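PDB 3MMI: myosin-4 from Saccharomyces cerevisiae, which moves specific messenger RNAs, among them ASH1 mRNA bound through the adaptor She3, into the bud as a type V myosin motor, here represented by its globular tail. Local coordinates for residues M211-F216 / R260-R265. Sequence-based numbering, arbitrary orientation.
Sequences MHTKIF and RIEDVR
Phe-216 and Ile-261 make the apolar centre of this contact. The CG2 methyl of Ile-261 lies 4.0 Å from CB of Phe-216 and 4.1 Å from its ring atom CD2, and sits at the ring edge, near the ring plane. With CG1 of Ile-261 placed between its backbone N and carbonyl carbon (chi1 89°), CG2 is the branch directed at the phenylalanine, while the two side chains run at a slant to one another. Farther out on the same ring, CE2 of Phe-216 comes within 4.4 Å of CD of Arg-260, a looser approach by the aliphatic part of the arginine.

Thr-213, one helical turn before Phe-216, adds looser approaches to polar atoms of the loop. Its CG2 methyl faces the backbone O of Arg-260 at 4.2 Å, and its CB lies 4.1 Å from OE1 of Glu-262, whose bent side chain is poorly ordered. The hydroxyl OG1 instead makes a weak hydrogen bond to the backbone O of Ser-210, within its own helix. No hydrogen bond links the two segments, which meet through apolar and loose polar contacts over a modest 212 Å² of buried surface.

Trp-256, near the end of helix 240-257, touches both segments: it meets Phe-216 edge-to-face and Arg-260 through a cation-pi interaction. Ile-261 also rests on Asn-217 and Leu-220, extending its contact along helix 209-234, and Phe-216 reaches Asp-199 and Leu-202 of helix 185-204. Within the all-helical dilute (DIL) region of the globular tail, the contact thus lays the loop between helices 240-257 and 269-279 against helix 209-234, beside helix 185-204.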
loop_
_atom_site.group_PDB
_atom_site.type_symbol
_atom_site.label_atom_id
_atom_site.label_comp_id
_atom_site.label_asym_id
_atom_site.label_seq_id
_atom_site.Cartn_x
_atom_site.Cartn_y
_atom_site.Cartn_z
ATOM N N MET A 211 0.728 10.716 -6.667
ATOM C CA MET A 211 0.156 9.455 -6.281
ATOM C C MET A 211 0.850 8.245 -6.931
ATOM O O MET A 211 0.835 7.116 -6.413
ATOM C CB MET A 211 -1.336 9.500 -6.562
ATOM C CG MET A 211 -2.159 8.393 -5.925
ATOM S SD MET A 211 -2.150 8.238 -4.081
ATOM C CE MET A 211 -2.263 9.912 -3.586
ATOM N N HIS A 212 1.420 8.458 -8.122
ATOM C CA HIS A 212 2.142 7.413 -8.888
ATOM C C HIS A 212 3.362 6.937 -8.116
ATOM O O HIS A 212 3.566 5.759 -7.872
ATOM C CB HIS A 212 2.626 8.058 -10.170
ATOM C CG HIS A 212 3.012 7.104 -11.250
ATOM N ND1 HIS A 212 2.527 7.229 -12.534
ATOM C CD2 HIS A 212 3.923 6.092 -11.282
ATOM C CE1 HIS A 212 3.125 6.341 -13.314
ATOM N NE2 HIS A 212 3.966 5.624 -12.578
ATOM N N THR A 213 4.125 7.902 -7.647
ATOM C CA THR A 213 5.239 7.627 -6.747
ATOM C C THR A 213 4.808 7.069 -5.409
ATOM O O THR A 213 5.440 6.134 -4.891
ATOM C CB THR A 213 6.167 8.902 -6.475
ATOM O OG1 THR A 213 5.407 9.940 -5.798
ATOM C CG2 THR A 213 6.609 9.467 -7.768
ATOM N N LYS A 214 3.710 7.562 -4.841
ATOM C CA LYS A 214 3.227 6.915 -3.581
ATOM C C LYS A 214 2.897 5.418 -3.815
ATOM O O LYS A 214 3.259 4.555 -3.017
ATOM C CB LYS A 214 2.054 7.715 -2.945
ATOM C CG LYS A 214 1.344 7.000 -1.933
ATOM C CD LYS A 214 0.442 7.867 -1.072
ATOM C CE LYS A 214 0.558 7.418 0.394
ATOM N NZ LYS A 214 0.113 6.098 0.580
ATOM N N ILE A 215 2.149 5.134 -4.888
ATOM C CA ILE A 215 1.779 3.741 -5.231
ATOM C C ILE A 215 3.049 2.842 -5.311
ATOM O O ILE A 215 3.055 1.691 -4.831
ATOM C CB ILE A 215 0.917 3.641 -6.489
ATOM C CG1 ILE A 215 -0.482 4.206 -6.228
ATOM C CG2 ILE A 215 0.770 2.112 -6.866
ATOM C CD1 ILE A 215 -1.282 4.568 -7.309
ATOM N N PHE A 216 4.116 3.370 -5.876
ATOM C CA PHE A 216 5.304 2.572 -6.011
ATOM C C PHE A 216 6.011 2.352 -4.640
ATOM O O PHE A 216 6.563 1.297 -4.407
ATOM C CB PHE A 216 6.323 3.198 -7.000
ATOM C CG PHE A 216 5.969 3.008 -8.510
ATOM C CD1 PHE A 216 5.077 2.004 -8.962
ATOM C CD2 PHE A 216 6.556 3.828 -9.460
ATOM C CE1 PHE A 216 4.787 1.833 -10.350
ATOM C CE2 PHE A 216 6.251 3.673 -10.850
ATOM C CZ PHE A 216 5.366 2.664 -11.269
ATOM N N ARG A 260 13.197 6.234 -10.382
ATOM C CA ARG A 260 11.733 6.536 -10.402
ATOM C C ARG A 260 11.205 7.234 -9.169
ATOM O O ARG A 260 10.236 8.013 -9.213
ATOM C CB ARG A 260 10.930 5.266 -10.602
ATOM C CG ARG A 260 11.427 4.518 -11.754
ATOM C CD ARG A 260 10.457 3.489 -12.085
ATOM N NE ARG A 260 9.839 3.714 -13.393
ATOM C CZ ARG A 260 10.377 3.255 -14.524
ATOM N NH1 ARG A 260 11.525 2.538 -14.455
ATOM N NH2 ARG A 260 9.748 3.485 -15.696
ATOM N N ILE A 261 11.781 6.895 -8.033
ATOM C CA ILE A 261 11.208 7.425 -6.840
ATOM C C ILE A 261 12.441 7.891 -6.037
ATOM O O ILE A 261 13.574 7.553 -6.346
ATOM C CB ILE A 261 10.230 6.369 -6.129
ATOM C CG1 ILE A 261 10.988 5.472 -5.139
ATOM C CG2 ILE A 261 9.552 5.469 -7.155
ATOM C CD1 ILE A 261 10.235 4.150 -4.829
ATOM N N GLU A 262 12.134 8.630 -4.991
ATOM C CA GLU A 262 13.065 9.327 -4.138
ATOM C C GLU A 262 14.200 8.401 -3.612
ATOM O O GLU A 262 15.370 8.620 -3.911
ATOM C CB GLU A 262 12.230 9.820 -2.929
ATOM C CG GLU A 262 11.184 8.664 -2.387
ATOM C CD GLU A 262 9.740 9.005 -2.707
ATOM O OE1 GLU A 262 9.417 9.171 -3.911
ATOM O OE2 GLU A 262 8.914 9.120 -1.746
ATOM N N ASP A 263 13.836 7.408 -2.798
ATOM C CA ASP A 263 14.767 6.626 -1.982
ATOM C C ASP A 263 13.848 5.425 -1.656
ATOM O O ASP A 263 12.908 5.570 -0.919
ATOM C CB ASP A 263 15.126 7.479 -0.712
ATOM C CG ASP A 263 16.367 6.947 0.090
ATOM O OD1 ASP A 263 17.048 5.911 -0.336
ATOM O OD2 ASP A 263 16.599 7.596 1.198
ATOM N N VAL A 264 14.088 4.287 -2.284
ATOM C CA VAL A 264 13.200 3.167 -2.153
ATOM C C VAL A 264 13.437 2.288 -0.919
ATOM O O VAL A 264 12.521 1.569 -0.503
ATOM C CB VAL A 264 13.295 2.194 -3.337
ATOM C CG1 VAL A 264 12.799 2.790 -4.544
ATOM C CG2 VAL A 264 14.738 1.746 -3.487
ATOM N N ARG A 265 14.648 2.331 -0.377
ATOM C CA ARG A 265 15.058 1.350 0.650
ATOM C C ARG A 265 14.342 1.468 2.028
ATOM O O ARG A 265 14.043 0.460 2.628
ATOM C CB ARG A 265 16.569 1.311 0.800
ATOM C CG ARG A 265 17.292 0.640 -0.386
#